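Local coordinates for beta-N-acetylhexosaminidase (Mycobacterium smegmatis, PDB 4YYF), which probably hydrolyses terminal non-reducing N-acetyl-D-hexosamine residues of N-acetyl-beta-D-hexosaminides, as a member of glycosyl hydrolase family 3, at residues A[156-161]-A[201-206]. The protein carries 1 engineered substitution. Residues are numbered along the deposited sequence; the frame is centred on the assembly and turned at random.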
ATOM      1  N   ALA A 156      -2.240  -5.910   3.090  1.00 14.20           N
ATOM      2  CA  ALA A 156      -3.206  -6.458   4.033  1.00 13.45           C
ATOM      3  C   ALA A 156      -2.569  -6.331   5.402  1.00 14.10           C
ATOM      4  O   ALA A 156      -1.347  -6.311   5.508  1.00 15.91           O
ATOM      5  CB  ALA A 156      -3.496  -7.940   3.689  1.00 14.06           C
ATOM      6  N   PRO A 157      -3.372  -6.272   6.476  1.00 14.65           N
ATOM      7  CA  PRO A 157      -4.820  -6.405   6.548  1.00 14.80           C
ATOM      8  C   PRO A 157      -5.550  -5.090   6.339  1.00 16.16           C
ATOM      9  O   PRO A 157      -5.051  -4.010   6.643  1.00 15.24           O
ATOM     10  CB  PRO A 157      -5.047  -6.850   7.996  1.00 13.16           C
ATOM     11  CG  PRO A 157      -3.950  -6.117   8.757  1.00 14.32           C
ATOM     12  CD  PRO A 157      -2.753  -6.219   7.816  1.00 13.13           C
ATOM     13  N   VAL A 158      -6.764  -5.220   5.830  1.00 16.10           N
ATOM     14  CA  VAL A 158      -7.749  -4.156   5.854  1.00 16.57           C
ATOM     15  C   VAL A 158      -8.101  -3.894   7.311  1.00 16.57           C
ATOM     16  O   VAL A 158      -8.423  -4.823   8.054  1.00 15.94           O
ATOM     17  CB  VAL A 158      -9.016  -4.624   5.113  1.00 18.25           C
ATOM     18  CG1 VAL A 158     -10.192  -3.657   5.347  1.00 17.27           C
ATOM     19  CG2 VAL A 158      -8.721  -4.783   3.625  1.00 16.44           C
ATOM     20  N   VAL A 159      -8.045  -2.636   7.730  1.00 15.35           N
ATOM     21  CA  VAL A 159      -8.474  -2.288   9.083  1.00 14.21           C
ATOM     22  C   VAL A 159      -9.717  -1.409   9.038  1.00 15.19           C
ATOM     23  O   VAL A 159     -10.193  -0.927  10.071  1.00 18.43           O
ATOM     24  CB  VAL A 159      -7.342  -1.623   9.907  1.00 22.28           C
ATOM     25  CG1 VAL A 159      -6.159  -2.593  10.086  1.00 18.32           C
ATOM     26  CG2 VAL A 159      -6.882  -0.345   9.236  1.00 16.44           C
ATOM     27  N   ASP A 160     -10.258  -1.228   7.837  1.00 17.74           N
ATOM     28  CA  ASP A 160     -11.560  -0.594   7.683  1.00 15.77           C
ATOM     29  C   ASP A 160     -12.611  -1.274   8.549  1.00 19.13           C
ATOM     30  O   ASP A 160     -12.608  -2.497   8.721  1.00 21.50           O
ATOM     31  CB  ASP A 160     -12.019  -0.633   6.224  1.00 20.07           C
ATOM     32  CG  ASP A 160     -11.089   0.114   5.294  1.00 23.42           C
ATOM     33  OD1 ASP A 160     -10.534   1.161   5.704  1.00 20.94           O
ATOM     34  OD2 ASP A 160     -10.901  -0.356   4.145  1.00 18.97           O
ATOM     35  N   VAL A 161     -13.512  -0.461   9.093  1.00 19.33           N
ATOM     36  CA  VAL A 161     -14.553  -0.921   9.995  1.00 17.46           C
ATOM     37  C   VAL A 161     -15.876  -0.728   9.272  1.00 19.36           C
ATOM     38  O   VAL A 161     -16.165   0.375   8.815  1.00 21.73           O
ATOM     39  CB  VAL A 161     -14.541  -0.052  11.270  1.00 18.16           C
ATOM     40  CG1 VAL A 161     -15.651  -0.450  12.204  1.00 20.34           C
ATOM     41  CG2 VAL A 161     -13.170  -0.147  11.956  1.00 21.48           C
ATOM     42  N   VAL A 201       0.586  -4.133   5.327  1.00 15.11           N
ATOM     43  CA  VAL A 201       0.199  -2.741   5.072  1.00 14.43           C
ATOM     44  C   VAL A 201      -1.246  -2.528   5.532  1.00 17.85           C
ATOM     45  O   VAL A 201      -2.168  -3.085   4.950  1.00 18.11           O
ATOM     46  CB  VAL A 201       0.317  -2.373   3.576  1.00 12.91           C
ATOM     47  CG1 VAL A 201       0.089  -0.850   3.381  1.00 10.52           C
ATOM     48  CG2 VAL A 201       1.700  -2.774   3.006  1.00 11.75           C
ATOM     49  N   LEU A 202      -1.429  -1.730   6.580  1.00 13.12           N
ATOM     50  CA  LEU A 202      -2.761  -1.411   7.102  1.00 14.41           C
ATOM     51  C   LEU A 202      -3.493  -0.461   6.148  1.00 15.97           C
ATOM     52  O   LEU A 202      -2.936   0.559   5.748  1.00 17.36           O
ATOM     53  CB  LEU A 202      -2.622  -0.732   8.465  1.00 14.56           C
ATOM     54  CG  LEU A 202      -1.704  -1.407   9.489  1.00 16.42           C
ATOM     55  CD1 LEU A 202      -1.555  -0.523  10.725  1.00 17.28           C
ATOM     56  CD2 LEU A 202      -2.258  -2.774   9.889  1.00 17.08           C
ATOM     57  N   LYS A 203      -4.739  -0.767   5.789  1.00 16.29           N
ATOM     58  CA  LYS A 203      -5.465   0.059   4.807  1.00 14.53           C
ATOM     59  C   LYS A 203      -6.964   0.093   5.152  1.00 17.71           C
ATOM     60  O   LYS A 203      -7.435  -0.817   5.840  1.00 20.30           O
ATOM     61  CB  LYS A 203      -5.217  -0.479   3.384  1.00 15.77           C
ATOM     62  CG  LYS A 203      -5.878  -1.823   3.089  1.00 18.73           C
ATOM     63  CD  LYS A 203      -5.298  -2.452   1.799  1.00 15.27           C
ATOM     64  CE  LYS A 203      -6.115  -3.666   1.349  1.00 15.18           C
ATOM     65  NZ  LYS A 203      -5.533  -4.298   0.113  1.00 14.43           N
ATOM     66  N   HIS A 204      -7.731   1.104   4.716  1.00 17.47           N
ATOM     67  CA  HIS A 204      -7.298   2.238   3.894  1.00 15.97           C
ATOM     68  C   HIS A 204      -7.436   3.539   4.711  1.00 20.23           C
ATOM     69  O   HIS A 204      -8.543   4.038   4.907  1.00 22.09           O
ATOM     70  CB  HIS A 204      -8.168   2.344   2.620  1.00 11.44           C
ATOM     71  CG  HIS A 204      -8.212   1.095   1.787  1.00 15.61           C
ATOM     72  ND1 HIS A 204      -9.059   0.030   2.073  1.00 19.80           N
ATOM     73  CD2 HIS A 204      -7.547   0.734   0.664  1.00 13.50           C
ATOM     74  CE1 HIS A 204      -8.887  -0.920   1.182  1.00 18.92           C
ATOM     75  NE2 HIS A 204      -7.970  -0.521   0.305  1.00 18.66           N
ATOM     76  N   PHE A 205      -6.317   4.084   5.181  1.00 15.49           N
ATOM     77  CA  PHE A 205      -6.301   5.243   6.090  1.00 15.32           C
ATOM     78  C   PHE A 205      -6.863   6.517   5.438  1.00 19.44           C
ATOM     79  O   PHE A 205      -6.570   6.806   4.274  1.00 19.02           O
ATOM     80  CB  PHE A 205      -4.852   5.477   6.540  1.00 14.11           C
ATOM     81  CG  PHE A 205      -4.677   6.546   7.584  1.00 16.31           C
ATOM     82  CD1 PHE A 205      -4.479   7.877   7.217  1.00 14.73           C
ATOM     83  CD2 PHE A 205      -4.643   6.215   8.938  1.00 15.59           C
ATOM     84  CE1 PHE A 205      -4.288   8.866   8.185  1.00 16.25           C
ATOM     85  CE2 PHE A 205      -4.446   7.202   9.904  1.00 17.10           C
ATOM     86  CZ  PHE A 205      -4.266   8.531   9.521  1.00 15.05           C
ATOM     87  N   PRO A 206      -7.658   7.313   6.189  1.00 17.77           N
ATOM     88  CA  PRO A 206      -8.099   7.131   7.581  1.00 17.51           C
ATOM     89  C   PRO A 206      -9.404   6.346   7.737  1.00 22.08           C
ATOM     90  O   PRO A 206     -10.056   6.448   8.782  1.00 21.11           O
ATOM     91  CB  PRO A 206      -8.331   8.565   8.044  1.00 16.19           C
ATOM     92  CG  PRO A 206      -8.839   9.256   6.790  1.00 17.72           C
ATOM     93  CD  PRO A 206      -7.980   8.661   5.690  1.00 19.97           C
TER
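Asp160 grips His204 through both carboxylate oxygens. Asp160 OD2 offers its syn lone pair to His204 ND1 at 2.8 Å, nearly straight and within the ring plane, while Asp160 OD1 is met from above the carboxylate plane by the backbone N of His204 at 3.0 Å. Carboxylate and imidazole are nearly coplanar, 15° apart. Lys203 CG covers one ring face, a place set by its chi1 of 70°, from which the extended chain passes Val158 CG2 (3.6 Å to Lys203 CE) and carries NZ to a salt bridge with Glu106 and a hydrogen bond with Phe155 O. The backbones are tightest where Lys203 O receives Val159 N (2.7 Å), close to the single bridge between Val158 and Lys203. Between Pro157 and Leu202-Lys203 the fit is looser: Lys203 N reaches Pro157 O only weakly, at 3.4 Å, and Leu202 CD2 brushes Pro157 CG and Val159 CG1, both at 3.9 Å. Val201 N closes the far end on Ala156 O (2.9 Å). All of this is buried, joining the loop after strand 153-154 to strand 199-205 of the TIM barrel, where a cis peptide precedes His204. An acetate lies beside the His204 side chain, consistent with a pocket; the paired carboxylate fixes the ring's rotation and commits ND1 as a donor.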